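Local coordinates for protein methylaspartate ammonia-lyase (PDB 1KKO) that catalyses the reversible, magnesium-dependent anti elimination of ammonia from L-threo-3-methylaspartate to give mesaconate, at residues P233-D238 with Q266-Y271. Residues are numbered along the deposited sequence; the frame is centred on the assembly and turned at random.
Sequences PTLHID and QGLPLY
Leu268 packs against the carbonyl oxygen of Pro233 where two neighbouring parallel strands of the TIM barrel begin. Methyl CD2 of Leu268 comes to 3.5 Å from Pro233 O, which is buried and has no hydrogen-bond partner. Thr234 touches both Pro269 and Tyr271. Its side chain crosses the proline at about a right angle, with OG1 3.6 Å from Pro269 CG. Its CG2, set anti to the backbone N (OG1 chi1 -72°), meets Tyr271 CD1 at 3.5 Å, obliquely to the ring. Leu235 N bonds to Pro269 O at 2.8 Å, and Leu235 O accepts from Tyr271 N. On the helix-facing side of the sheet, Leu235 CB packs on Leu270 CD1 at 3.8 Å, and Leu235 CG rests on Leu268 CB. Ile222 of helix 209-225 also covers Leu235. On the barrel-interior side, His236 CG lies 4.1 Å from Tyr271 CB. The His236 imidazole bonds to Arg382 through ND1 and to the magnesium ligand Glu273 through NE2. Tyr271 OH bonds to Glu354 and Lys303. Ile237 N bonds to Tyr271 O at 3.0 Å, and the pairing goes on to Glu273. Asp238, a magnesium ligand, follows at the end of the strand. Three backbone bonds thus fix the register of the two strands, while bonds at both imidazole nitrogens restrict rotation of the His236 ring beside the metal site.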
loop_
_atom_site.group_PDB
_atom_site.type_symbol
_atom_site.label_atom_id
_atom_site.label_comp_id
_atom_site.label_asym_id
_atom_site.label_seq_id
_atom_site.Cartn_x
_atom_site.Cartn_y
_atom_site.Cartn_z
ATOM N N PRO A 233 -20.074 1.156 -13.195
ATOM C CA PRO A 233 -19.501 2.049 -12.186
ATOM C C PRO A 233 -19.863 3.507 -12.398
ATOM O O PRO A 233 -20.353 3.912 -13.448
ATOM C CB PRO A 233 -18.001 1.869 -12.395
ATOM C CG PRO A 233 -17.903 1.606 -13.842
ATOM C CD PRO A 233 -19.043 0.666 -14.124
ATOM N N THR A 234 -19.602 4.295 -11.368
ATOM C CA THR A 234 -19.768 5.741 -11.440
ATOM C C THR A 234 -18.451 6.389 -11.821
ATOM O O THR A 234 -17.390 5.949 -11.377
ATOM C CB THR A 234 -20.238 6.255 -10.082
ATOM O OG1 THR A 234 -21.600 5.865 -9.903
ATOM C CG2 THR A 234 -20.247 7.779 -10.001
ATOM N N LEU A 235 -18.520 7.424 -12.651
ATOM C CA LEU A 235 -17.345 8.185 -13.050
ATOM C C LEU A 235 -17.225 9.420 -12.174
ATOM O O LEU A 235 -18.200 10.126 -11.939
ATOM C CB LEU A 235 -17.442 8.587 -14.518
ATOM C CG LEU A 235 -17.761 7.443 -15.483
ATOM C CD1 LEU A 235 -17.719 7.974 -16.911
ATOM C CD2 LEU A 235 -16.799 6.277 -15.289
ATOM N N HIS A 236 -16.020 9.671 -11.677
ATOM C CA HIS A 236 -15.766 10.796 -10.783
ATOM C C HIS A 236 -14.395 11.310 -11.185
ATOM O O HIS A 236 -13.394 10.596 -11.093
ATOM C CB HIS A 236 -15.826 10.286 -9.345
ATOM C CG HIS A 236 -15.536 11.293 -8.277
ATOM N ND1 HIS A 236 -16.093 11.191 -7.022
ATOM C CD2 HIS A 236 -14.702 12.357 -8.235
ATOM C CE1 HIS A 236 -15.613 12.152 -6.254
ATOM N NE2 HIS A 236 -14.762 12.872 -6.963
ATOM N N ILE A 237 -14.371 12.536 -11.690
ATOM C CA ILE A 237 -13.163 13.152 -12.205
ATOM C C ILE A 237 -12.942 14.483 -11.507
ATOM O O ILE A 237 -13.868 15.273 -11.365
ATOM C CB ILE A 237 -13.292 13.341 -13.732
ATOM C CG1 ILE A 237 -13.346 11.968 -14.423
ATOM C CG2 ILE A 237 -12.149 14.200 -14.271
ATOM C CD1 ILE A 237 -13.766 12.008 -15.891
ATOM N N ASP A 238 -11.711 14.701 -11.043
ATOM C CA ASP A 238 -11.328 15.917 -10.329
ATOM C C ASP A 238 -10.568 16.821 -11.283
ATOM O O ASP A 238 -9.530 16.431 -11.849
ATOM C CB ASP A 238 -10.437 15.558 -9.138
ATOM C CG ASP A 238 -10.201 16.718 -8.175
ATOM O OD1 ASP A 238 -10.466 17.915 -8.494
ATOM O OD2 ASP A 238 -9.723 16.474 -7.035
ATOM N N GLN A 266 -21.884 7.709 -21.524
ATOM C CA GLN A 266 -22.652 6.567 -22.030
ATOM C C GLN A 266 -23.495 5.852 -20.969
ATOM O O GLN A 266 -23.503 4.623 -20.886
ATOM C CB GLN A 266 -21.724 5.571 -22.725
ATOM C CG GLN A 266 -20.970 6.191 -23.877
ATOM C CD GLN A 266 -20.171 5.190 -24.672
ATOM O OE1 GLN A 266 -20.716 4.511 -25.542
ATOM N NE2 GLN A 266 -18.872 5.111 -24.402
ATOM N N GLY A 267 -24.208 6.623 -20.156
ATOM C CA GLY A 267 -25.102 6.047 -19.170
ATOM C C GLY A 267 -24.515 5.837 -17.780
ATOM O O GLY A 267 -25.247 5.558 -16.841
ATOM N N LEU A 268 -23.197 5.961 -17.648
ATOM C CA LEU A 268 -22.545 5.833 -16.350
ATOM C C LEU A 268 -22.710 7.167 -15.627
ATOM O O LEU A 268 -22.478 8.210 -16.228
ATOM C CB LEU A 268 -21.063 5.505 -16.540
ATOM C CG LEU A 268 -20.775 4.245 -17.367
ATOM C CD1 LEU A 268 -19.286 4.055 -17.619
ATOM C CD2 LEU A 268 -21.356 3.020 -16.699
ATOM N N PRO A 269 -23.108 7.161 -14.356
ATOM C CA PRO A 269 -23.257 8.423 -13.624
ATOM C C PRO A 269 -21.952 9.193 -13.606
ATOM O O PRO A 269 -20.891 8.576 -13.513
ATOM C CB PRO A 269 -23.637 7.979 -12.215
ATOM C CG PRO A 269 -24.132 6.579 -12.346
ATOM C CD PRO A 269 -23.430 5.992 -13.521
ATOM N N LEU A 270 -22.027 10.512 -13.706
ATOM C CA LEU A 270 -20.840 11.342 -13.769
ATOM C C LEU A 270 -20.827 12.387 -12.668
ATOM O O LEU A 270 -21.818 13.078 -12.425
ATOM C CB LEU A 270 -20.737 12.018 -15.141
ATOM C CG LEU A 270 -19.552 12.958 -15.364
ATOM C CD1 LEU A 270 -18.231 12.191 -15.328
ATOM C CD2 LEU A 270 -19.706 13.696 -16.689
ATOM N N TYR A 271 -19.672 12.473 -12.005
ATOM C CA TYR A 271 -19.403 13.469 -10.989
ATOM C C TYR A 271 -18.150 14.245 -11.381
ATOM O O TYR A 271 -17.149 13.640 -11.790
ATOM C CB TYR A 271 -19.121 12.798 -9.653
ATOM C CG TYR A 271 -20.324 12.275 -8.910
ATOM C CD1 TYR A 271 -21.022 11.169 -9.360
ATOM C CD2 TYR A 271 -20.752 12.883 -7.745
ATOM C CE1 TYR A 271 -22.133 10.687 -8.669
ATOM C CE2 TYR A 271 -21.842 12.392 -7.027
ATOM C CZ TYR A 271 -22.522 11.295 -7.495
ATOM O OH TYR A 271 -23.604 10.810 -6.784
#